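Muramoyltetrapeptide carboxypeptidase (Oxalobacter formigenes OXCC13, PDB 6UUK) probably acts as a serine-type LD-carboxypeptidase of the peptidase S66 family, removing the terminal D-amino acid from muramoyl tetrapeptides of the bacterial cell wall. Local coordinates at residues F244-H249 and L312-T317; S170-Q175 and K320-V325; K272-G277 and I306-G311; E250-V255 and S280-S285. All blocks are in the same frame, centred on the assembly; numbering follows the deposited sequence.

Overall arrangement
Interactions 1, 3 and 4 belong to the C-terminal half, where strands 242-248, 273-280 and 308-310 adjoin in one mixed sheet. Interaction 1 sets strand 242-248 against the loop after strand 308-310. Interaction 3 pairs strands 273-280 and 308-310, and interaction 4 lies at the surface where helix 252-264 begins; each centre is about 13 Å from that of interaction 1. Interaction 2, about 11 Å from interaction 1, ties 320-325 to strand 168-170 of the N-terminal sheet. Along the chain interaction 2 spans farthest; interaction 1 falls within it, and interactions 3 and 4, their segments alternating, within interaction 1. The predicted catalytic Glu246 and His316 thus lie near the join of the two sheets.

Interaction 1: F244-H249 and L312-T317; sequences FVEDIH and LPFGHT
Glu246 and His316 meet here as the predicted charge-relay pair of a Ser-His-Glu catalytic triad, the arrangement expected in the S66 peptidase family. The predicted nucleophile, Ser152, touches His316. Glu246 lies on strand 242-248, and His316 in the loop after strand 308-310. The Glu246 chain can be followed outward. CB lies 3.7 Å from Phe314 O. CG is placed between the backbone N and the carbonyl carbon (chi1 54°) and rests 3.6 Å from Phe314 CE2. The chain then bends at chi2, and this turns the carboxylate toward the histidine. OE1 takes a weak hydrogen bond from Asn222. OE2 takes one from His316 ND1 at 2.9 Å, but that bond is also weak, with an angle of 123° at the hydrogen. The carboxylate and imidazole planes are 38° apart, and OE2 stands at the ring edge. Ile248 covers one face of the same ring. Its CD1 makes a CH-pi contact, 3.7 Å from the His316 ring centroid. Replacing His316 by an alanine is likely to leave Glu246 OE2 without its N-H donor and Ile248 CD1 without a ring to rest on. Gly315, just before the histidine, has backbone angles at which a CB would press on the preceding carbonyl O. Farther back, the edge of Phe244 points at the face of Phe314 in an offset edge-to-face pair. On the same strand residue, Phe244 CB packs 3.7 Å from Leu312 CD2.

Interaction 2: S170-Q175 and K320-V325; sequences SGPMIQ and KVTLPV
Ser170 and Leu323 hold the tight end of this contact with two backbone hydrogen bonds. Ser170 N gives its hydrogen to Leu323 O at 2.7 Å. Leu323 N returns one to Ser170 O at 2.9 Å, and this bond is almost straight at the hydrogen, 177°. Thr322 CA adds a CA-H...O contact to the same oxygen at 3.5 Å. Beside the pair, Val325 CG2 packs 3.8 Å from Ser170 CB. With Val325 CG1 anti to the backbone N (chi1 173°), the CG2 branch is the one left to meet the serine. The Ser170-Leu323 pair is an antiparallel hydrogen-bonded bridge. It adds strand 323-325 to the outer side of strand 168-170, as the last strand of a sheet whose other strands run parallel. The sheet of the N-terminal half is thus completed by a strand from late in the chain. Beyond Gly171 the two segments touch more loosely, though still inside the protein. Gly171 has no side chain, and a CB there would clash with Thr322 OG1 and Pro172 CD. Pro172 CD meets Thr322 OG1 at 3.5 Å, the two side chains crossing at about a right angle. Lys320 runs past with its CD 4.0 Å from Gly171 O. The Lys320 ammonium has its partners outside this pair: a weak hydrogen bond to Gly315 O and a long, weak ion pair with Asp177.

Interaction 3: K272-G277 and I306-G311; sequences KALVLG and IPVVTG
Leu274 and Val309 share one of the three backbone hydrogen bonds that join this parallel strand pair. Leu274 N donates to Pro307 O at 2.9 Å. Leu274 O then accepts from Val309 N at 2.7 Å. Val309 O accepts from Leu276 N, also at 2.7 Å. Leu274 is therefore bonded through both its N and its O. CA-H...O contacts fill in between these bonds, such as Val308 CA to Leu274 O at 3.2 Å. Side chains form the next layer. Leu274 and Val308 run alongside each other, with Leu274 CD2 4.0 Å from Val308 CG2. Leu276 CD1 reaches across to Val308 CG1 at 3.7 Å, while its CD2 branch lies beside Thr310 CG2. Ile306 CD1 packs on Leu274 CB at 3.8 Å. Its CG1 sits between the backbone N and the carbonyl carbon (chi1 66°), which sends the chain toward Leu274. Farther out, Thr310 OG1 bonds to Ser206 and Asn209, and Lys272 NZ bonds to Glu215 O. The two strands are the ends of a beta-alpha-beta crossover through helix 293-303. That helix packs on the face bearing Leu276 and Thr310. Val275 and Val309 face the other way, onto Leu331 of strand 328-333. Strand 308-310 is the outermost of its sheet in this chain, and strand 242-248 borders 273-280 on the far side.

Interaction 4: E250-V255 and S280-S285; sequences EHPYRV and SEFKLS
Phe282 CG is anti to its own carbonyl carbon (chi1 -74°), and this brings the ring beside Pro252 and the Glu250 carbonyl. His251 CG is anti to the backbone N (chi1 -158°), which carries the imidazole out to Leu284. The site is the start of helix 252-264, with His251 at the N-cap and Pro252 in the first turn. The loop after strand 273-280 lies against it. Pro252 CD sits over one face of Phe282 in a CH-pi contact, 4.2 Å from the ring centroid. Glu250 O approaches the same ring obliquely, 3.1 Å from Phe282 CE1. With an alanine at Phe282, Pro252 CD would probably lose the ring face it packs on. Leu284 CD2 touches both residues of the helix start, with Pro252 CG 3.6 Å away. His251 and Leu284 cross at about a right angle. His251 NE2 is hydrogen-bonded to Asp288, which also takes a bond from Ser285 N. Arg96 of the second subunit packs on His251 and makes a cation-pi contact with Tyr253. A water accepts from Glu250 N at 3.3 Å and donates weakly to Ser280 O.

Interaction 1: F244-H249 and L312-T317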
loop_
_atom_site.group_PDB
_atom_site.type_symbol
_atom_site.label_atom_id
_atom_site.label_comp_id
_atom_site.label_asym_id
_atom_site.label_seq_id
_atom_site.Cartn_x
_atom_site.Cartn_y
_atom_site.Cartn_z
ATOM N N PHE B 244 -13.738 3.885 -9.243
ATOM C CA PHE B 244 -14.221 2.679 -8.589
ATOM C C PHE B 244 -13.044 1.867 -8.066
ATOM O O PHE B 244 -11.976 1.824 -8.683
ATOM C CB PHE B 244 -15.076 1.822 -9.540
ATOM C CG PHE B 244 -14.303 1.212 -10.677
ATOM C CD1 PHE B 244 -14.086 1.924 -11.846
ATOM C CD2 PHE B 244 -13.808 -0.079 -10.585
ATOM C CE1 PHE B 244 -13.381 1.363 -12.895
ATOM C CE2 PHE B 244 -13.102 -0.644 -11.630
ATOM C CZ PHE B 244 -12.889 0.078 -12.787
ATOM N N VAL B 245 -13.247 1.223 -6.913
ATOM C CA VAL B 245 -12.205 0.449 -6.251
ATOM C C VAL B 245 -12.793 -0.854 -5.725
ATOM O O VAL B 245 -14.004 -0.987 -5.531
ATOM C CB VAL B 245 -11.537 1.228 -5.095
ATOM C CG1 VAL B 245 -10.746 2.410 -5.629
ATOM C CG2 VAL B 245 -12.583 1.689 -4.092
ATOM N N GLU B 246 -11.907 -1.822 -5.492
ATOM C CA GLU B 246 -12.273 -3.103 -4.904
ATOM C C GLU B 246 -11.009 -3.759 -4.363
ATOM O O GLU B 246 -9.893 -3.389 -4.736
ATOM C CB GLU B 246 -12.977 -4.015 -5.917
ATOM C CG GLU B 246 -12.217 -4.247 -7.220
ATOM C CD GLU B 246 -11.122 -5.290 -7.094
ATOM O OE1 GLU B 246 -10.080 -5.145 -7.767
ATOM O OE2 GLU B 246 -11.301 -6.252 -6.318
ATOM N N ASP B 247 -11.199 -4.740 -3.484
ATOM C CA ASP B 247 -10.075 -5.434 -2.866
ATOM C C ASP B 247 -10.596 -6.676 -2.153
ATOM O O ASP B 247 -11.804 -6.867 -1.995
ATOM C CB ASP B 247 -9.324 -4.524 -1.889
ATOM C CG ASP B 247 -7.822 -4.697 -1.970
ATOM O OD1 ASP B 247 -7.367 -5.795 -2.354
ATOM O OD2 ASP B 247 -7.095 -3.733 -1.651
ATOM N N ILE B 248 -9.655 -7.523 -1.723
ATOM C CA ILE B 248 -9.951 -8.714 -0.936
ATOM C C ILE B 248 -8.858 -8.898 0.107
ATOM O O ILE B 248 -7.769 -8.331 0.007
ATOM C CB ILE B 248 -10.070 -9.991 -1.797
ATOM C CG1 ILE B 248 -8.896 -10.087 -2.776
ATOM C CG2 ILE B 248 -11.411 -10.034 -2.513
ATOM C CD1 ILE B 248 -8.776 -11.433 -3.454
ATOM N N HIS B 249 -9.167 -9.714 1.117
ATOM C CA HIS B 249 -8.274 -10.006 2.238
ATOM C C HIS B 249 -7.888 -8.755 3.019
ATOM O O HIS B 249 -6.843 -8.734 3.679
ATOM C CB HIS B 249 -7.002 -10.732 1.779
ATOM C CG HIS B 249 -7.237 -11.779 0.735
ATOM N ND1 HIS B 249 -8.093 -12.841 0.922
ATOM C CD2 HIS B 249 -6.711 -11.932 -0.504
ATOM C CE1 HIS B 249 -8.092 -13.601 -0.159
ATOM N NE2 HIS B 249 -7.261 -13.072 -1.039
ATOM N N LEU B 312 -21.407 -1.661 -6.032
ATOM C CA LEU B 312 -20.912 -2.033 -7.350
ATOM C C LEU B 312 -20.575 -3.520 -7.384
ATOM O O LEU B 312 -19.731 -3.974 -6.595
ATOM C CB LEU B 312 -19.679 -1.207 -7.708
ATOM C CG LEU B 312 -19.018 -1.491 -9.060
ATOM C CD1 LEU B 312 -19.931 -1.093 -10.210
ATOM C CD2 LEU B 312 -17.680 -0.777 -9.164
ATOM N N PRO B 313 -21.197 -4.309 -8.264
ATOM C CA PRO B 313 -20.925 -5.759 -8.298
ATOM C C PRO B 313 -19.664 -6.083 -9.089
ATOM O O PRO B 313 -19.685 -6.661 -10.181
ATOM C CB PRO B 313 -22.199 -6.316 -8.943
ATOM C CG PRO B 313 -22.794 -5.167 -9.736
ATOM C CD PRO B 313 -22.077 -3.894 -9.367
ATOM N N PHE B 314 -18.523 -5.696 -8.525
ATOM C CA PHE B 314 -17.236 -5.948 -9.151
ATOM C C PHE B 314 -16.193 -6.208 -8.073
ATOM O O PHE B 314 -16.168 -5.529 -7.044
ATOM C CB PHE B 314 -16.801 -4.776 -10.036
ATOM C CG PHE B 314 -15.450 -4.965 -10.660
ATOM C CD1 PHE B 314 -15.291 -5.795 -11.756
ATOM C CD2 PHE B 314 -14.339 -4.317 -10.149
ATOM C CE1 PHE B 314 -14.050 -5.975 -12.330
ATOM C CE2 PHE B 314 -13.096 -4.492 -10.719
ATOM C CZ PHE B 314 -12.951 -5.323 -11.811
ATOM N N GLY B 315 -15.338 -7.189 -8.325
ATOM C CA GLY B 315 -14.293 -7.549 -7.386
ATOM C C GLY B 315 -13.810 -8.962 -7.659
ATOM O O GLY B 315 -14.015 -9.502 -8.745
ATOM N N HIS B 316 -13.169 -9.541 -6.648
ATOM C CA HIS B 316 -12.710 -10.926 -6.736
ATOM C C HIS B 316 -13.814 -11.895 -6.333
ATOM O O HIS B 316 -13.631 -12.765 -5.482
ATOM C CB HIS B 316 -11.466 -11.127 -5.883
ATOM C CG HIS B 316 -10.296 -10.299 -6.316
ATOM N ND1 HIS B 316 -10.259 -8.929 -6.182
ATOM C CD2 HIS B 316 -9.117 -10.653 -6.879
ATOM C CE1 HIS B 316 -9.109 -8.472 -6.644
ATOM N NE2 HIS B 316 -8.397 -9.498 -7.073
ATOM N N THR B 317 -14.979 -11.737 -6.951
ATOM C CA THR B 317 -16.135 -12.581 -6.699
ATOM C C THR B 317 -16.446 -13.415 -7.933
ATOM O O THR B 317 -15.937 -13.160 -9.029
ATOM C CB THR B 317 -17.358 -11.738 -6.318
ATOM O OG1 THR B 317 -17.656 -10.816 -7.374
ATOM C CG2 THR B 317 -17.090 -10.959 -5.039
#

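Interaction 2: S170-Q175 and K320-V325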
loop_
_atom_site.group_PDB
_atom_site.type_symbol
_atom_site.label_atom_id
_atom_site.label_comp_id
_atom_site.label_asym_id
_atom_site.label_seq_id
_atom_site.Cartn_x
_atom_site.Cartn_y
_atom_site.Cartn_z
ATOM N N SER B 170 -11.723 -3.509 -17.038
ATOM C CA SER B 170 -11.527 -4.167 -15.749
ATOM C C SER B 170 -12.569 -5.272 -15.639
ATOM O O SER B 170 -13.724 -5.021 -15.288
ATOM C CB SER B 170 -11.637 -3.163 -14.608
ATOM O OG SER B 170 -11.003 -3.648 -13.438
ATOM N N GLY B 171 -12.166 -6.502 -15.949
ATOM C CA GLY B 171 -13.082 -7.616 -15.967
ATOM C C GLY B 171 -12.451 -8.922 -15.531
ATOM O O GLY B 171 -11.628 -8.971 -14.613
ATOM N N PRO B 172 -12.831 -10.012 -16.190
ATOM C CA PRO B 172 -12.371 -11.338 -15.771
ATOM C C PRO B 172 -10.976 -11.655 -16.298
ATOM O O PRO B 172 -10.435 -10.980 -17.174
ATOM C CB PRO B 172 -13.416 -12.272 -16.386
ATOM C CG PRO B 172 -13.832 -11.563 -17.632
ATOM C CD PRO B 172 -13.782 -10.087 -17.314
HETATM N N MSE B 173 -10.401 -12.712 -15.733
HETATM C CA MSE B 173 -9.119 -13.237 -16.190
HETATM C C MSE B 173 -9.207 -14.746 -16.384
HETATM O O MSE B 173 -10.245 -15.353 -16.129
HETATM C CB MSE B 173 -8.003 -12.902 -15.198
HETATM C CG MSE B 173 -7.701 -11.420 -15.066
HETATM SE SE MSE B 173 -6.098 -11.073 -14.010
HETATM C CE MSE B 173 -6.631 -11.944 -12.349
ATOM N N ILE B 174 -8.108 -15.349 -16.838
ATOM C CA ILE B 174 -8.076 -16.799 -16.993
ATOM C C ILE B 174 -8.001 -17.481 -15.632
ATOM O O ILE B 174 -8.457 -18.620 -15.474
ATOM C CB ILE B 174 -6.901 -17.204 -17.906
ATOM C CG1 ILE B 174 -7.059 -16.570 -19.288
ATOM C CG2 ILE B 174 -6.804 -18.716 -18.043
ATOM C CD1 ILE B 174 -8.255 -17.085 -20.061
ATOM N N GLN B 175 -7.465 -16.787 -14.625
ATOM C CA GLN B 175 -7.179 -17.351 -13.308
ATOM C C GLN B 175 -8.342 -18.140 -12.717
ATOM O O GLN B 175 -8.256 -19.364 -12.576
ATOM C CB GLN B 175 -6.772 -16.237 -12.342
ATOM N N LYS B 320 -19.000 -10.989 -11.573
ATOM C CA LYS B 320 -18.389 -9.683 -11.755
ATOM C C LYS B 320 -18.756 -9.151 -13.131
ATOM O O LYS B 320 -19.122 -9.905 -14.034
ATOM C CB LYS B 320 -16.862 -9.741 -11.598
ATOM C CG LYS B 320 -16.150 -10.439 -12.745
ATOM C CD LYS B 320 -14.659 -10.561 -12.481
ATOM C CE LYS B 320 -14.386 -11.467 -11.293
ATOM N NZ LYS B 320 -12.933 -11.580 -10.996
ATOM N N VAL B 321 -18.656 -7.835 -13.281
ATOM C CA VAL B 321 -18.950 -7.169 -14.540
ATOM C C VAL B 321 -17.644 -6.703 -15.170
ATOM O O VAL B 321 -16.592 -6.646 -14.526
ATOM C CB VAL B 321 -19.922 -5.985 -14.357
ATOM C CG1 VAL B 321 -21.271 -6.476 -13.857
ATOM C CG2 VAL B 321 -19.334 -4.960 -13.400
ATOM N N THR B 322 -17.721 -6.368 -16.455
ATOM C CA THR B 322 -16.586 -5.844 -17.205
ATOM C C THR B 322 -16.748 -4.332 -17.314
ATOM O O THR B 322 -17.671 -3.845 -17.975
ATOM C CB THR B 322 -16.492 -6.492 -18.584
ATOM O OG1 THR B 322 -16.228 -7.892 -18.437
ATOM C CG2 THR B 322 -15.375 -5.852 -19.395
ATOM N N LEU B 323 -15.852 -3.592 -16.664
ATOM C CA LEU B 323 -15.930 -2.139 -16.616
ATOM C C LEU B 323 -14.886 -1.536 -17.541
ATOM O O LEU B 323 -13.681 -1.718 -17.309
ATOM C CB LEU B 323 -15.728 -1.638 -15.187
ATOM C CG LEU B 323 -16.772 -2.096 -14.169
ATOM C CD1 LEU B 323 -16.444 -1.577 -12.778
ATOM C CD2 LEU B 323 -18.164 -1.652 -14.594
ATOM N N PRO B 324 -15.293 -0.823 -18.593
ATOM C CA PRO B 324 -14.311 -0.174 -19.473
ATOM C C PRO B 324 -13.569 0.957 -18.779
ATOM O O PRO B 324 -14.117 2.050 -18.604
ATOM C CB PRO B 324 -15.168 0.350 -20.634
ATOM C CG PRO B 324 -16.445 -0.433 -20.564
ATOM C CD PRO B 324 -16.665 -0.701 -19.111
ATOM N N VAL B 325 -12.325 0.705 -18.380
ATOM C CA VAL B 325 -11.511 1.740 -17.752
ATOM C C VAL B 325 -11.128 2.770 -18.807
ATOM O O VAL B 325 -10.462 2.447 -19.798
ATOM C CB VAL B 325 -10.270 1.137 -17.086
ATOM C CG1 VAL B 325 -9.346 2.240 -16.598
ATOM C CG2 VAL B 325 -10.677 0.231 -15.935
#

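Interaction 3: K272-G277 and I306-G311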
loop_
_atom_site.group_PDB
_atom_site.type_symbol
_atom_site.label_atom_id
_atom_site.label_comp_id
_atom_site.label_asym_id
_atom_site.label_seq_id
_atom_site.Cartn_x
_atom_site.Cartn_y
_atom_site.Cartn_z
ATOM N N LYS B 272 -15.660 13.103 -9.428
ATOM C CA LYS B 272 -17.049 13.485 -9.208
ATOM C C LYS B 272 -17.764 12.570 -8.224
ATOM O O LYS B 272 -18.682 13.021 -7.528
ATOM C CB LYS B 272 -17.810 13.501 -10.537
ATOM C CG LYS B 272 -17.366 14.598 -11.492
ATOM C CD LYS B 272 -18.198 14.599 -12.766
ATOM C CE LYS B 272 -17.786 15.733 -13.693
ATOM N NZ LYS B 272 -18.558 15.722 -14.965
ATOM N N ALA B 273 -17.369 11.302 -8.149
ATOM C CA ALA B 273 -17.990 10.362 -7.228
ATOM C C ALA B 273 -17.066 9.170 -7.038
ATOM O O ALA B 273 -16.293 8.817 -7.933
ATOM C CB ALA B 273 -19.362 9.896 -7.732
ATOM N N LEU B 274 -17.155 8.557 -5.860
ATOM C CA LEU B 274 -16.386 7.366 -5.522
ATOM C C LEU B 274 -17.335 6.179 -5.451
ATOM O O LEU B 274 -18.326 6.216 -4.715
ATOM C CB LEU B 274 -15.648 7.546 -4.195
ATOM C CG LEU B 274 -14.888 6.325 -3.674
ATOM C CD1 LEU B 274 -13.768 5.935 -4.628
ATOM C CD2 LEU B 274 -14.344 6.580 -2.277
ATOM N N VAL B 275 -17.034 5.133 -6.216
ATOM C CA VAL B 275 -17.854 3.928 -6.273
ATOM C C VAL B 275 -17.086 2.796 -5.606
ATOM O O VAL B 275 -15.918 2.553 -5.930
ATOM C CB VAL B 275 -18.230 3.568 -7.719
ATOM C CG1 VAL B 275 -19.182 2.386 -7.739
ATOM C CG2 VAL B 275 -18.854 4.766 -8.414
ATOM N N LEU B 276 -17.741 2.105 -4.677
ATOM C CA LEU B 276 -17.127 1.017 -3.928
ATOM C C LEU B 276 -17.609 -0.316 -4.485
ATOM O O LEU B 276 -18.813 -0.591 -4.497
ATOM C CB LEU B 276 -17.454 1.126 -2.439
ATOM C CG LEU B 276 -16.409 1.800 -1.547
ATOM C CD1 LEU B 276 -16.050 3.182 -2.068
ATOM C CD2 LEU B 276 -16.906 1.883 -0.112
ATOM N N GLY B 277 -16.668 -1.138 -4.945
ATOM C CA GLY B 277 -16.973 -2.470 -5.428
ATOM C C GLY B 277 -17.053 -3.475 -4.302
ATOM O O GLY B 277 -17.392 -3.144 -3.159
ATOM N N ILE B 306 -16.572 14.282 -1.927
ATOM C CA ILE B 306 -17.307 13.740 -3.065
ATOM C C ILE B 306 -18.269 12.673 -2.559
ATOM O O ILE B 306 -18.024 12.071 -1.504
ATOM C CB ILE B 306 -16.351 13.173 -4.127
ATOM C CG1 ILE B 306 -15.611 11.949 -3.585
ATOM C CG2 ILE B 306 -15.363 14.239 -4.573
ATOM C CD1 ILE B 306 -14.761 11.243 -4.619
ATOM N N PRO B 307 -19.374 12.412 -3.257
ATOM C CA PRO B 307 -20.289 11.357 -2.806
ATOM C C PRO B 307 -19.690 9.975 -3.012
ATOM O O PRO B 307 -19.014 9.710 -4.009
ATOM C CB PRO B 307 -21.529 11.567 -3.682
ATOM C CG PRO B 307 -21.006 12.231 -4.912
ATOM C CD PRO B 307 -19.885 13.117 -4.446
ATOM N N VAL B 308 -19.946 9.092 -2.052
ATOM C CA VAL B 308 -19.457 7.718 -2.082
ATOM C C VAL B 308 -20.651 6.796 -2.290
ATOM O O VAL B 308 -21.581 6.778 -1.474
ATOM C CB VAL B 308 -18.697 7.358 -0.797
ATOM C CG1 VAL B 308 -18.202 5.921 -0.861
ATOM C CG2 VAL B 308 -17.537 8.318 -0.582
ATOM N N VAL B 309 -20.623 6.032 -3.379
ATOM C CA VAL B 309 -21.700 5.120 -3.743
ATOM C C VAL B 309 -21.187 3.693 -3.612
ATOM O O VAL B 309 -20.100 3.371 -4.107
ATOM C CB VAL B 309 -22.210 5.395 -5.169
ATOM C CG1 VAL B 309 -23.272 4.382 -5.562
ATOM C CG2 VAL B 309 -22.754 6.812 -5.270
ATOM N N THR B 310 -21.961 2.844 -2.946
ATOM C CA THR B 310 -21.592 1.456 -2.712
ATOM C C THR B 310 -22.517 0.524 -3.484
ATOM O O THR B 310 -23.537 0.936 -4.043
ATOM C CB THR B 310 -21.637 1.122 -1.216
ATOM O OG1 THR B 310 -22.998 1.117 -0.767
ATOM C CG2 THR B 310 -20.853 2.152 -0.420
ATOM N N GLY B 311 -22.141 -0.753 -3.511
ATOM C CA GLY B 311 -22.944 -1.782 -4.135
ATOM C C GLY B 311 -22.492 -2.222 -5.510
ATOM O O GLY B 311 -23.146 -3.086 -6.107
#

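Interaction 4: E250-V255 and S280-S285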
loop_
_atom_site.group_PDB
_atom_site.type_symbol
_atom_site.label_atom_id
_atom_site.label_comp_id
_atom_site.label_asym_id
_atom_site.label_seq_id
_atom_site.Cartn_x
_atom_site.Cartn_y
_atom_site.Cartn_z
ATOM N N GLU B 250 -8.706 -7.706 2.967
ATOM C CA GLU B 250 -8.373 -6.426 3.578
ATOM C C GLU B 250 -9.359 -6.115 4.693
ATOM O O GLU B 250 -10.570 -6.059 4.459
ATOM C CB GLU B 250 -8.378 -5.301 2.541
ATOM C CG GLU B 250 -7.439 -5.529 1.373
ATOM C CD GLU B 250 -6.003 -5.746 1.805
ATOM O OE1 GLU B 250 -5.548 -5.060 2.745
ATOM O OE2 GLU B 250 -5.329 -6.611 1.207
ATOM N N HIS B 251 -8.837 -5.915 5.899
ATOM C CA HIS B 251 -9.639 -5.375 6.981
ATOM C C HIS B 251 -10.068 -3.949 6.631
ATOM O O HIS B 251 -9.321 -3.214 5.981
ATOM C CB HIS B 251 -8.839 -5.387 8.282
ATOM C CG HIS B 251 -9.681 -5.348 9.521
ATOM N ND1 HIS B 251 -10.236 -4.186 10.011
ATOM C CD2 HIS B 251 -10.047 -6.328 10.380
ATOM C CE1 HIS B 251 -10.915 -4.452 11.112
ATOM N NE2 HIS B 251 -10.814 -5.746 11.360
ATOM N N PRO B 252 -11.280 -3.543 7.030
ATOM C CA PRO B 252 -11.769 -2.198 6.682
ATOM C C PRO B 252 -10.839 -1.053 7.066
ATOM O O PRO B 252 -10.894 0.015 6.447
ATOM C CB PRO B 252 -13.103 -2.104 7.439
ATOM C CG PRO B 252 -13.164 -3.326 8.334
ATOM C CD PRO B 252 -12.334 -4.357 7.652
ATOM N N TYR B 253 -9.984 -1.245 8.074
ATOM C CA TYR B 253 -9.007 -0.207 8.387
ATOM C C TYR B 253 -7.906 -0.154 7.335
ATOM O O TYR B 253 -7.351 0.920 7.076
ATOM C CB TYR B 253 -8.421 -0.417 9.787
ATOM C CG TYR B 253 -7.287 -1.419 9.885
ATOM C CD1 TYR B 253 -5.964 -1.022 9.728
ATOM C CD2 TYR B 253 -7.537 -2.753 10.167
ATOM C CE1 TYR B 253 -4.928 -1.932 9.827
ATOM C CE2 TYR B 253 -6.508 -3.670 10.268
ATOM C CZ TYR B 253 -5.206 -3.254 10.097
ATOM O OH TYR B 253 -4.180 -4.165 10.198
ATOM N N ARG B 254 -7.577 -1.294 6.722
ATOM C CA ARG B 254 -6.659 -1.278 5.589
ATOM C C ARG B 254 -7.304 -0.639 4.367
ATOM O O ARG B 254 -6.605 -0.060 3.529
ATOM C CB ARG B 254 -6.197 -2.698 5.261
ATOM C CG ARG B 254 -5.649 -3.471 6.447
ATOM C CD ARG B 254 -5.265 -4.887 6.045
ATOM N NE ARG B 254 -4.875 -5.699 7.194
ATOM C CZ ARG B 254 -3.627 -5.819 7.636
ATOM N NH1 ARG B 254 -2.641 -5.175 7.027
ATOM N NH2 ARG B 254 -3.366 -6.580 8.689
ATOM N N VAL B 255 -8.629 -0.737 4.250
ATOM C CA VAL B 255 -9.334 -0.081 3.154
ATOM C C VAL B 255 -9.347 1.428 3.365
ATOM O O VAL B 255 -9.076 2.204 2.440
ATOM C CB VAL B 255 -10.760 -0.644 3.022
ATOM C CG1 VAL B 255 -11.497 0.030 1.874
ATOM C CG2 VAL B 255 -10.717 -2.152 2.826
ATOM N N SER B 280 -14.595 -8.270 -0.015
ATOM C CA SER B 280 -15.049 -9.525 0.564
ATOM C C SER B 280 -13.941 -10.181 1.380
ATOM O O SER B 280 -12.779 -9.768 1.351
ATOM C CB SER B 280 -15.536 -10.478 -0.533
ATOM O OG SER B 280 -14.514 -10.728 -1.481
ATOM N N GLU B 281 -14.334 -11.224 2.117
ATOM C CA GLU B 281 -13.438 -12.031 2.945
ATOM C C GLU B 281 -12.710 -11.160 3.973
ATOM O O GLU B 281 -11.518 -10.863 3.866
ATOM C CB GLU B 281 -12.449 -12.811 2.071
ATOM C CG GLU B 281 -13.124 -13.843 1.192
ATOM C CD GLU B 281 -12.143 -14.636 0.364
ATOM O OE1 GLU B 281 -10.977 -14.209 0.251
ATOM O OE2 GLU B 281 -12.539 -15.692 -0.172
ATOM N N PHE B 282 -13.474 -10.760 4.984
ATOM C CA PHE B 282 -12.958 -9.965 6.082
ATOM C C PHE B 282 -12.610 -10.867 7.258
ATOM O O PHE B 282 -12.829 -12.081 7.235
ATOM C CB PHE B 282 -13.972 -8.905 6.511
ATOM C CG PHE B 282 -14.095 -7.763 5.554
ATOM C CD1 PHE B 282 -13.308 -7.704 4.418
ATOM C CD2 PHE B 282 -14.991 -6.738 5.800
ATOM C CE1 PHE B 282 -13.422 -6.650 3.539
ATOM C CE2 PHE B 282 -15.107 -5.681 4.928
ATOM C CZ PHE B 282 -14.320 -5.635 3.797
ATOM N N LYS B 283 -12.072 -10.251 8.309
ATOM C CA LYS B 283 -11.827 -10.945 9.566
ATOM C C LYS B 283 -11.902 -9.989 10.753
ATOM O O LYS B 283 -10.874 -9.643 11.345
ATOM C CB LYS B 283 -10.471 -11.646 9.537
ATOM C CG LYS B 283 -10.540 -13.114 9.153
ATOM C CD LYS B 283 -11.301 -13.923 10.197
ATOM C CE LYS B 283 -11.430 -15.380 9.790
ATOM N NZ LYS B 283 -10.101 -16.022 9.639
ATOM N N LEU B 284 -13.109 -9.563 11.121
ATOM C CA LEU B 284 -13.260 -8.667 12.255
ATOM C C LEU B 284 -13.171 -9.446 13.567
ATOM O O LEU B 284 -13.308 -10.672 13.605
ATOM C CB LEU B 284 -14.586 -7.919 12.171
ATOM C CG LEU B 284 -14.937 -7.235 10.846
ATOM C CD1 LEU B 284 -16.367 -6.717 10.878
ATOM C CD2 LEU B 284 -13.972 -6.104 10.555
ATOM N N SER B 285 -12.945 -8.713 14.654
ATOM C CA SER B 285 -12.784 -9.310 15.971
ATOM C C SER B 285 -13.467 -8.431 17.009
ATOM O O SER B 285 -14.015 -7.370 16.696
ATOM C CB SER B 285 -11.302 -9.510 16.309
ATOM O OG SER B 285 -11.148 -10.022 17.618
HETATM O O HOH W 1 -11.294 -6.661 1.216
#